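Local coordinates for protein N-acetyl-L-2,4-diaminobutyric acid deacetylase (Ruegeria pomeroyi, PDB 6TWL) that probably removes the acetyl group from N-acetyl-L-2,4-diaminobutyrate during ectoine breakdown, as a zinc-dependent hydrolase, at residues D15-G20 and T75-V80; F90-F95 and T120-I125; F177-S182 and N221-K226; L250-D255 and V322-V327. All blocks are in the same frame, centred on the assembly; numbering follows the deposited sequence.

Interaction 1: D15-G20 and T75-V80; sequences DGVFHG and TSAEDV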
# COMPACT_ATOMS: atom_id res chain seq x y z
N ASP A 15 -19.40 -11.02 17.10
CA ASP A 15 -19.70 -9.60 17.11
C ASP A 15 -19.00 -8.91 18.28
O ASP A 15 -18.91 -9.46 19.38
CB ASP A 15 -21.21 -9.37 17.20
CG ASP A 15 -21.92 -9.69 15.90
OD1 ASP A 15 -21.39 -10.51 15.12
OD2 ASP A 15 -23.01 -9.12 15.66
N GLY A 16 -18.49 -7.71 18.02
CA GLY A 16 -17.82 -6.90 19.02
C GLY A 16 -16.51 -6.36 18.49
O GLY A 16 -16.20 -6.45 17.30
N VAL A 17 -15.73 -5.78 19.40
CA VAL A 17 -14.41 -5.24 19.10
C VAL A 17 -13.39 -6.16 19.75
O VAL A 17 -13.45 -6.41 20.96
CB VAL A 17 -14.26 -3.79 19.60
CG1 VAL A 17 -12.88 -3.24 19.24
CG2 VAL A 17 -15.36 -2.92 19.03
N PHE A 18 -12.44 -6.66 18.95
CA PHE A 18 -11.47 -7.65 19.41
C PHE A 18 -10.08 -7.24 18.98
O PHE A 18 -9.83 -7.05 17.78
CB PHE A 18 -11.81 -9.04 18.87
CG PHE A 18 -13.11 -9.59 19.38
CD1 PHE A 18 -13.19 -10.16 20.64
CD2 PHE A 18 -14.25 -9.54 18.59
CE1 PHE A 18 -14.39 -10.67 21.11
CE2 PHE A 18 -15.45 -10.05 19.05
CZ PHE A 18 -15.52 -10.61 20.31
N HIS A 19 -9.17 -7.11 19.94
CA HIS A 19 -7.76 -6.86 19.68
C HIS A 19 -6.96 -8.09 20.10
O HIS A 19 -7.06 -8.53 21.25
CB HIS A 19 -7.26 -5.63 20.42
CG HIS A 19 -8.08 -4.40 20.16
ND1 HIS A 19 -8.17 -3.82 18.91
CD2 HIS A 19 -8.83 -3.63 20.99
CE1 HIS A 19 -8.95 -2.75 18.98
NE2 HIS A 19 -9.36 -2.61 20.23
N GLY A 20 -6.19 -8.65 19.18
CA GLY A 20 -5.42 -9.84 19.46
C GLY A 20 -4.28 -10.03 18.49
O GLY A 20 -3.69 -9.07 18.00
N THR A 75 -13.06 2.87 16.40
CA THR A 75 -14.28 2.41 15.76
C THR A 75 -14.99 1.40 16.65
O THR A 75 -14.40 0.40 17.05
CB THR A 75 -13.97 1.80 14.39
OG1 THR A 75 -12.83 0.94 14.50
CG2 THR A 75 -13.67 2.89 13.39
N SER A 76 -16.25 1.68 16.96
CA SER A 76 -17.05 0.79 17.78
C SER A 76 -17.80 -0.21 16.90
O SER A 76 -17.87 -0.08 15.67
CB SER A 76 -18.03 1.58 18.64
OG SER A 76 -18.98 2.27 17.86
N ALA A 77 -18.36 -1.23 17.55
CA ALA A 77 -19.13 -2.24 16.83
C ALA A 77 -20.38 -1.64 16.21
O ALA A 77 -20.69 -1.88 15.04
CB ALA A 77 -19.50 -3.39 17.77
N GLU A 78 -21.11 -0.83 16.98
CA GLU A 78 -22.31 -0.16 16.48
C GLU A 78 -22.06 0.59 15.18
O GLU A 78 -23.01 0.84 14.43
CB GLU A 78 -22.85 0.80 17.55
CG GLU A 78 -24.19 1.46 17.20
CD GLU A 78 -24.73 2.32 18.34
OE1 GLU A 78 -23.98 2.59 19.29
OE2 GLU A 78 -25.91 2.72 18.26
N ASP A 79 -20.81 0.94 14.88
CA ASP A 79 -20.50 1.65 13.65
C ASP A 79 -20.38 0.75 12.43
O ASP A 79 -20.38 1.26 11.31
CB ASP A 79 -19.22 2.48 13.80
CG ASP A 79 -19.15 3.22 15.13
OD1 ASP A 79 -18.10 3.18 15.79
OD2 ASP A 79 -20.17 3.84 15.52
N VAL A 80 -20.28 -0.56 12.62
CA VAL A 80 -19.95 -1.47 11.53
C VAL A 80 -21.18 -2.29 11.16
O VAL A 80 -21.95 -2.70 12.03
CB VAL A 80 -18.76 -2.38 11.93
CG1 VAL A 80 -18.44 -3.38 10.83
CG2 VAL A 80 -17.55 -1.52 12.24

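Interaction 2: F90-F95 and T120-I125; sequences FNYPAF and TVTEKI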
# COMPACT_ATOMS: atom_id res chain seq x y z
N PHE A 90 2.28 -5.57 8.47
CA PHE A 90 2.34 -6.78 7.66
C PHE A 90 3.77 -7.03 7.19
O PHE A 90 3.99 -7.64 6.14
CB PHE A 90 1.37 -6.69 6.48
CG PHE A 90 1.06 -8.00 5.84
CD1 PHE A 90 0.93 -9.15 6.60
CD2 PHE A 90 0.87 -8.09 4.47
CE1 PHE A 90 0.64 -10.36 6.00
CE2 PHE A 90 0.58 -9.29 3.86
CZ PHE A 90 0.46 -10.43 4.63
N ASN A 91 4.75 -6.56 7.96
CA ASN A 91 6.16 -6.60 7.58
C ASN A 91 6.88 -7.63 8.45
O ASN A 91 7.27 -7.35 9.58
CB ASN A 91 6.79 -5.22 7.72
CG ASN A 91 6.50 -4.57 9.06
OD1 ASN A 91 5.34 -4.45 9.47
ND2 ASN A 91 7.55 -4.15 9.76
N TYR A 92 7.06 -8.83 7.89
CA TYR A 92 7.86 -9.85 8.54
C TYR A 92 9.30 -9.35 8.72
O TYR A 92 9.82 -8.63 7.87
CB TYR A 92 7.85 -11.13 7.69
CG TYR A 92 8.50 -12.34 8.33
CD1 TYR A 92 7.80 -13.14 9.22
CD2 TYR A 92 9.81 -12.68 8.02
CE1 TYR A 92 8.39 -14.24 9.80
CE2 TYR A 92 10.40 -13.79 8.59
CZ TYR A 92 9.69 -14.57 9.48
OH TYR A 92 10.28 -15.67 10.05
N PRO A 93 9.96 -9.72 9.83
CA PRO A 93 9.46 -10.54 10.93
C PRO A 93 8.96 -9.73 12.12
O PRO A 93 8.38 -10.28 13.06
CB PRO A 93 10.68 -11.36 11.33
CG PRO A 93 11.82 -10.38 11.12
CD PRO A 93 11.41 -9.48 9.97
N ALA A 94 9.19 -8.42 12.07
CA ALA A 94 8.90 -7.57 13.22
C ALA A 94 7.41 -7.40 13.43
O ALA A 94 6.91 -7.52 14.56
CB ALA A 94 9.58 -6.22 13.03
N PHE A 95 6.67 -7.12 12.35
CA PHE A 95 5.25 -6.77 12.42
C PHE A 95 5.03 -5.61 13.40
O PHE A 95 4.15 -5.65 14.26
CB PHE A 95 4.40 -7.97 12.79
CG PHE A 95 4.38 -9.03 11.74
CD1 PHE A 95 3.75 -8.81 10.52
CD2 PHE A 95 5.00 -10.25 11.95
CE1 PHE A 95 3.73 -9.79 9.55
CE2 PHE A 95 4.99 -11.23 10.98
CZ PHE A 95 4.35 -11.00 9.78
N THR A 120 8.11 -22.67 5.04
CA THR A 120 8.79 -21.58 5.74
C THR A 120 7.82 -20.89 6.68
O THR A 120 6.60 -21.02 6.52
CB THR A 120 9.38 -20.57 4.75
OG1 THR A 120 9.97 -21.26 3.64
CG2 THR A 120 10.43 -19.68 5.40
N VAL A 121 8.33 -20.18 7.68
CA VAL A 121 7.46 -19.33 8.48
C VAL A 121 6.72 -18.35 7.59
O VAL A 121 5.51 -18.13 7.75
CB VAL A 121 8.28 -18.61 9.57
CG1 VAL A 121 7.52 -17.40 10.07
CG2 VAL A 121 8.58 -19.54 10.71
N THR A 122 7.42 -17.76 6.62
CA THR A 122 6.78 -16.79 5.73
C THR A 122 5.75 -17.45 4.81
O THR A 122 4.76 -16.81 4.45
CB THR A 122 7.83 -16.06 4.89
OG1 THR A 122 8.74 -17.01 4.32
CG2 THR A 122 8.60 -15.07 5.74
N GLU A 123 5.97 -18.70 4.42
CA GLU A 123 5.00 -19.39 3.58
C GLU A 123 3.80 -19.88 4.39
O GLU A 123 2.71 -20.03 3.83
CB GLU A 123 5.66 -20.54 2.83
CG GLU A 123 7.02 -20.18 2.25
CD GLU A 123 7.61 -21.28 1.40
OE1 GLU A 123 6.88 -22.23 1.04
OE2 GLU A 123 8.83 -21.20 1.10
N LYS A 124 3.99 -20.15 5.68
CA LYS A 124 2.85 -20.46 6.54
C LYS A 124 1.97 -19.23 6.73
O LYS A 124 0.73 -19.33 6.74
CB LYS A 124 3.33 -20.99 7.89
CG LYS A 124 3.89 -22.41 7.83
CD LYS A 124 4.14 -22.97 9.23
CE LYS A 124 5.15 -24.10 9.21
NZ LYS A 124 5.27 -24.79 10.53
N ILE A 125 2.59 -18.06 6.88
CA ILE A 125 1.83 -16.81 7.00
C ILE A 125 1.10 -16.50 5.70
O ILE A 125 -0.06 -16.09 5.71
CB ILE A 125 2.77 -15.66 7.42
CG1 ILE A 125 3.31 -15.90 8.83
CG2 ILE A 125 2.05 -14.33 7.34
CD1 ILE A 125 4.47 -14.99 9.20

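Interaction 3: F177-S182 and N221-K226; sequences FNAPYS and NAIAKK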
# COMPACT_ATOMS: atom_id res chain seq x y z
N PHE A 177 -12.05 6.14 -2.56
CA PHE A 177 -10.91 6.60 -1.76
C PHE A 177 -10.68 8.09 -1.96
O PHE A 177 -10.56 8.85 -0.99
CB PHE A 177 -9.65 5.81 -2.11
CG PHE A 177 -8.55 5.90 -1.07
CD1 PHE A 177 -7.68 6.98 -1.05
CD2 PHE A 177 -8.40 4.91 -0.12
CE1 PHE A 177 -6.67 7.07 -0.10
CE2 PHE A 177 -7.39 4.99 0.84
CZ PHE A 177 -6.53 6.07 0.85
N ASN A 178 -10.62 8.53 -3.22
CA ASN A 178 -10.61 9.95 -3.57
C ASN A 178 -9.41 10.67 -2.95
O ASN A 178 -9.53 11.73 -2.33
CB ASN A 178 -11.94 10.62 -3.17
CG ASN A 178 -12.02 12.07 -3.58
OD1 ASN A 178 -12.19 12.96 -2.74
ND2 ASN A 178 -11.88 12.33 -4.88
N ALA A 179 -8.24 10.06 -3.11
CA ALA A 179 -6.99 10.74 -2.81
C ALA A 179 -6.80 11.85 -3.84
O ALA A 179 -7.47 11.87 -4.87
CB ALA A 179 -5.83 9.74 -2.83
N PRO A 180 -5.90 12.81 -3.58
CA PRO A 180 -5.68 13.88 -4.57
C PRO A 180 -5.28 13.36 -5.95
O PRO A 180 -5.47 14.07 -6.94
CB PRO A 180 -4.56 14.72 -3.94
CG PRO A 180 -4.72 14.50 -2.48
CD PRO A 180 -5.15 13.07 -2.33
N TYR A 181 -4.74 12.15 -6.04
CA TYR A 181 -4.36 11.56 -7.31
C TYR A 181 -4.90 10.13 -7.39
O TYR A 181 -4.90 9.41 -6.40
CB TYR A 181 -2.84 11.57 -7.49
CG TYR A 181 -2.26 12.96 -7.52
CD1 TYR A 181 -1.88 13.60 -6.34
CD2 TYR A 181 -2.10 13.64 -8.71
CE1 TYR A 181 -1.36 14.88 -6.36
CE2 TYR A 181 -1.57 14.92 -8.74
CZ TYR A 181 -1.20 15.53 -7.56
OH TYR A 181 -0.68 16.80 -7.59
N SER A 182 -5.36 9.75 -8.58
CA SER A 182 -5.98 8.44 -8.80
C SER A 182 -5.31 7.78 -9.99
O SER A 182 -5.45 8.23 -11.13
CB SER A 182 -7.47 8.58 -9.04
OG SER A 182 -8.05 9.49 -8.11
N ASN A 221 -1.59 11.78 6.49
CA ASN A 221 -2.40 11.05 7.46
C ASN A 221 -3.88 11.30 7.23
O ASN A 221 -4.70 10.37 7.32
CB ASN A 221 -2.03 11.45 8.89
CG ASN A 221 -0.64 11.00 9.29
OD1 ASN A 221 -0.06 10.13 8.66
ND2 ASN A 221 -0.12 11.59 10.36
N ALA A 222 -4.26 12.55 6.93
CA ALA A 222 -5.66 12.88 6.73
C ALA A 222 -6.18 12.29 5.42
O ALA A 222 -7.35 11.89 5.34
CB ALA A 222 -5.85 14.39 6.75
N ILE A 223 -5.33 12.23 4.39
CA ILE A 223 -5.71 11.57 3.15
C ILE A 223 -5.99 10.09 3.40
O ILE A 223 -6.94 9.52 2.85
CB ILE A 223 -4.62 11.77 2.08
CG1 ILE A 223 -4.55 13.23 1.64
CG2 ILE A 223 -4.85 10.86 0.88
CD1 ILE A 223 -3.19 13.65 1.12
N ALA A 224 -5.19 9.46 4.26
CA ALA A 224 -5.36 8.04 4.55
C ALA A 224 -6.64 7.78 5.33
O ALA A 224 -7.37 6.83 5.04
CB ALA A 224 -4.16 7.51 5.32
N LYS A 225 -6.92 8.62 6.33
CA LYS A 225 -8.11 8.42 7.15
C LYS A 225 -9.38 8.66 6.34
O LYS A 225 -10.33 7.87 6.40
CB LYS A 225 -8.06 9.32 8.38
CG LYS A 225 -6.98 8.95 9.39
CD LYS A 225 -7.50 8.04 10.50
CE LYS A 225 -7.82 6.64 10.00
NZ LYS A 225 -8.59 5.81 10.97
N LYS A 226 -9.41 9.75 5.58
CA LYS A 226 -10.57 10.03 4.73
C LYS A 226 -10.75 8.94 3.68
O LYS A 226 -11.86 8.44 3.47
CB LYS A 226 -10.40 11.40 4.06
CG LYS A 226 -11.25 11.57 2.81
CD LYS A 226 -10.69 12.66 1.90
CE LYS A 226 -11.29 12.56 0.51
NZ LYS A 226 -10.66 13.53 -0.43

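Interaction 4: L250-D255 and V322-V327; sequences LTMPDD and VAVVGV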
# COMPACT_ATOMS: atom_id res chain seq x y z
N LEU A 250 -4.35 9.58 -13.43
CA LEU A 250 -3.05 9.38 -14.04
C LEU A 250 -2.88 7.93 -14.46
O LEU A 250 -3.47 7.02 -13.87
CB LEU A 250 -1.92 9.77 -13.09
CG LEU A 250 -2.00 11.17 -12.48
CD1 LEU A 250 -1.18 11.23 -11.21
CD2 LEU A 250 -1.54 12.22 -13.48
N THR A 251 -2.05 7.72 -15.48
CA THR A 251 -1.66 6.40 -15.94
C THR A 251 -0.15 6.38 -16.13
O THR A 251 0.47 7.41 -16.42
CB THR A 251 -2.35 6.01 -17.26
OG1 THR A 251 -1.82 6.81 -18.33
CG2 THR A 251 -3.86 6.22 -17.17
N MET A 252 0.44 5.20 -15.95
CA MET A 252 1.85 4.95 -16.24
C MET A 252 1.90 3.89 -17.33
O MET A 252 2.11 2.70 -17.05
CB MET A 252 2.61 4.51 -14.99
CG MET A 252 2.89 5.62 -13.99
SD MET A 252 3.01 4.95 -12.32
CE MET A 252 3.93 3.45 -12.65
N PRO A 253 1.72 4.29 -18.59
CA PRO A 253 1.52 3.31 -19.67
C PRO A 253 2.78 2.75 -20.29
O PRO A 253 2.69 1.82 -21.10
CB PRO A 253 0.74 4.13 -20.71
CG PRO A 253 1.28 5.52 -20.54
CD PRO A 253 1.62 5.67 -19.08
N ASP A 254 3.96 3.28 -19.95
CA ASP A 254 5.17 2.98 -20.69
C ASP A 254 6.35 2.99 -19.73
O ASP A 254 6.31 3.61 -18.67
CB ASP A 254 5.38 4.01 -21.81
CG ASP A 254 6.14 3.45 -23.00
OD1 ASP A 254 7.30 3.02 -22.81
OD2 ASP A 254 5.58 3.45 -24.11
N ASP A 255 7.42 2.29 -20.12
CA ASP A 255 8.67 2.40 -19.38
C ASP A 255 9.30 3.77 -19.52
O ASP A 255 10.21 4.10 -18.76
CB ASP A 255 9.66 1.32 -19.83
CG ASP A 255 9.66 0.11 -18.91
OD1 ASP A 255 8.71 -0.02 -18.11
OD2 ASP A 255 10.61 -0.69 -18.98
N VAL A 322 15.20 8.15 -10.68
CA VAL A 322 15.31 9.59 -10.48
C VAL A 322 13.94 10.20 -10.24
O VAL A 322 13.73 10.95 -9.28
CB VAL A 322 16.03 10.24 -11.68
CG1 VAL A 322 15.89 11.76 -11.63
CG2 VAL A 322 17.49 9.82 -11.71
N ALA A 323 12.98 9.88 -11.11
CA ALA A 323 11.63 10.41 -11.01
C ALA A 323 10.70 9.55 -11.86
O ALA A 323 11.14 8.84 -12.76
CB ALA A 323 11.56 11.87 -11.45
N VAL A 324 9.41 9.64 -11.55
CA VAL A 324 8.36 8.99 -12.33
C VAL A 324 7.36 10.05 -12.77
O VAL A 324 7.02 10.95 -12.01
CB VAL A 324 7.65 7.87 -11.54
CG1 VAL A 324 6.59 7.19 -12.40
CG2 VAL A 324 8.65 6.85 -11.04
N VAL A 325 6.90 9.93 -14.02
CA VAL A 325 5.95 10.87 -14.62
C VAL A 325 4.65 10.13 -14.92
O VAL A 325 4.67 9.08 -15.58
CB VAL A 325 6.53 11.50 -15.89
CG1 VAL A 325 5.73 12.74 -16.27
CG2 VAL A 325 8.00 11.83 -15.72
N GLY A 326 3.54 10.68 -14.45
CA GLY A 326 2.21 10.15 -14.75
C GLY A 326 1.55 10.94 -15.86
O GLY A 326 1.67 12.17 -15.91
N VAL A 327 0.83 10.23 -16.75
CA VAL A 327 0.37 10.80 -18.01
C VAL A 327 -1.04 11.37 -17.88
O VAL A 327 -1.85 10.91 -17.07
CB VAL A 327 0.47 9.75 -19.14
CG1 VAL A 327 0.17 10.38 -20.50
CG2 VAL A 327 1.86 9.16 -19.16

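Interaction 1: D15-G20 and T75-V80
Val17 leans on the turn at Thr75-Ala77. Its CB points toward that turn, and CG2, not CG1, makes the contacts. This methyl lies anti to the carbonyl carbon and beside the backbone N, with chi1 -178° placing the other branch, CG1, anti to N. At its tip, CG2 comes 3.7 Å from Ala77 N and 4.0 Å from Thr75 O. It therefore rests on the peptide backbone more than on any side chain. The methyl-to-methyl distance, Val17 CG2 to Ala77 CB, is a looser 4.4 Å.

Ala77 CB points toward the strand and meets Gly16 CA at 4.1 Å. Gly16 has a backbone conformation (phi 132°) in which a CB would run into the carbonyl O of Asp15.

The turn is pinned from within. Ser76 N donates to Asp79 OD1 at 2.7 Å, and Val80 N bonds back to Ala77 O at 2.8 Å. Asp79 OD2 also makes a salt bridge to Lys239.

Strand 16-24 pairs antiparallel with strand 36-45 near one border of the mixed sheet. The 75-80 turn leads from helix 63-74 into strand 82-87, which lies on the far side of strand 36-45 from strand 16-24. Thr75 and Val80 both touch Ile43. The contact is small and near the surface, a methyl laid on backbone with little side-chain packing. Its hold comes from van der Waals contact without directional bonds.

Interaction 2: F90-F95 and T120-I125
Tyr92 holds CG anti to its own N (chi1 -173°), which swings the ring out to Thr122. Thr122 in turn has chi1 47°, which sets CG2 anti to the carbonyl carbon and against one face of that ring. The result is a CH-pi contact between an irregular loop and the first turn of helix 121-133, both in the aspartoacylase/succinylglutamate desuccinylase catalytic domain. Thr122 CG2 lies 3.6 Å from the centroid of the Tyr92 ring, 15° off its normal. Pro93 CB covers the opposite face, next to the cis peptide bond between the two residues. The tyrosine is thus sandwiched.

Val121 CG1 crowds the phenol end, 3.3 Å from Tyr92 OH. Ile125 CD1 comes obliquely to the same ring, 3.8 Å from Tyr92 CD1. With an alanine here in place of Tyr92, a gap would probably open over Thr122 and Val121, and Ile125 would lose cover.

Phe90 touches Ile125 CG2 more loosely. Its ring also meets Phe129 and lies edge-to-face with Tyr194. Its side chain is about 8 Å from that of His144, which binds zinc in another structure of this protein. Phe95 also touches Ile38 of strand 36-45. At the tip of Ile125, CD1 meets the edge of the Phe95 ring, 4.0 Å from Phe95 CZ.

Interaction 3: F177-S182 and N221-K226
Lys226 and Asn178 carry the polar half of this contact. The lysine chain is extended, with CG anti to its backbone N (chi1 159°), and reaches from the helix to the loop. Its NZ bonds twice to one residue: to Asn178 OD1 at 2.8 Å and to Asn178 O at 2.9 Å. The ammonium meets the backbone carbonyl at a C=O...N angle of 156°, tilted from its plane. It comes to the side-chain amide from above the carbonyl plane, 40° out of it. Asn178 OD1 also accepts from Asp245 N, and Asp245 OD2 forms a salt bridge with Lys226 NZ. Lysine, asparagine and aspartate thus form one small polar cluster. A methionine in place of Lys226 would probably leave Asp245 without this charge partner and Asn178 O without this donor.

The apolar half centres on Ile223. Its CG2 sits 4.0 Å from Ala179 CB and 3.9 Å from Pro180 CD. Ile223 CD1 meets both CG and CD of the same proline. Phe177 comes in obliquely: its CE1 is 3.8 Å from Ile223 O.

Asn178, just after helix 167-177, has a positive phi, and the chain turns there toward strand 181-184. That strand lies between strands 155-158 and 248-251 in the mixed sheet. Helix 218-234 packs against the connection leading into it, and Ala224 on the same helix touches Ala67 of helix 63-74.

Interaction 4: L250-D255 and V322-V327
Val327 N donates to Thr251 O at 2.9 Å. The bond is nearly straight, with an N-H...O angle of 167°, and the donor lies in the carbonyl plane. Leu250 CA adds a C-H...O contact to Val327 O at 3.6 Å. These two contacts tie the backbones together where the chain paths cross; the pieces 250-253 and 324-327 run 99° apart.

The Val327 side chain packs beside this bond. Its CG2, anti to the carbonyl carbon, sits 3.5 Å from Pro253 CD, tighter than usual for two carbons. The same methyl lies close to Thr251 O, and Val327 CB is 3.8 Å from Thr251 OG1. Gly326 matters too: its CA packs 3.7 Å from Thr251 O, and a CB there would come very near Leu250 CB. Farther along, Met252 SD meets Val324 CG1 at 4.2 Å.

A second layer positions these groups. Ile308 of strand 305-311 touches Leu250, Met252 and Val324, and Phe258 touches Met252 and Val324. Arg303 touches Pro253 and Val327. Leu250 is bonded through its backbone to Ser182 and Glu184 of strand 181-184. Near the start of strand 321-326, Val322 and Ala323 both face Val259 in a classic beta bulge.

Strand 248-251 is an outermost strand of the mixed sheet within this chain, while strand 321-326 belongs to an antiparallel sheet. The contact therefore joins the large sheet to the C-terminal beta region, a two-part build consistent with the aspartoacylase and succinylglutamate desuccinylase family.

How the interactions relate
Interactions 3 and 4 meet directly. Ser182 O and Leu250 N, 2.9 Å apart, probably form a hydrogen bond, and Tyr181 CD2 packs on Leu250 CD1 at 3.6 Å. Their strands are neighbours in the mixed sheet. Interaction 1 reaches the same sheet near its other border, and its centre is about 40 Å from that of interaction 4. Interaction 2 lies across the chain's centre from interactions 3 and 4. Three contacts come near the zinc-binding residues; the metal is absent here. The side chain of Phe90 is about 9 Å from that of Glu61, and those of Ala179 and Met252 are about 9 Å and 8 Å from that of Glu209. Interaction 1 is remote from the site.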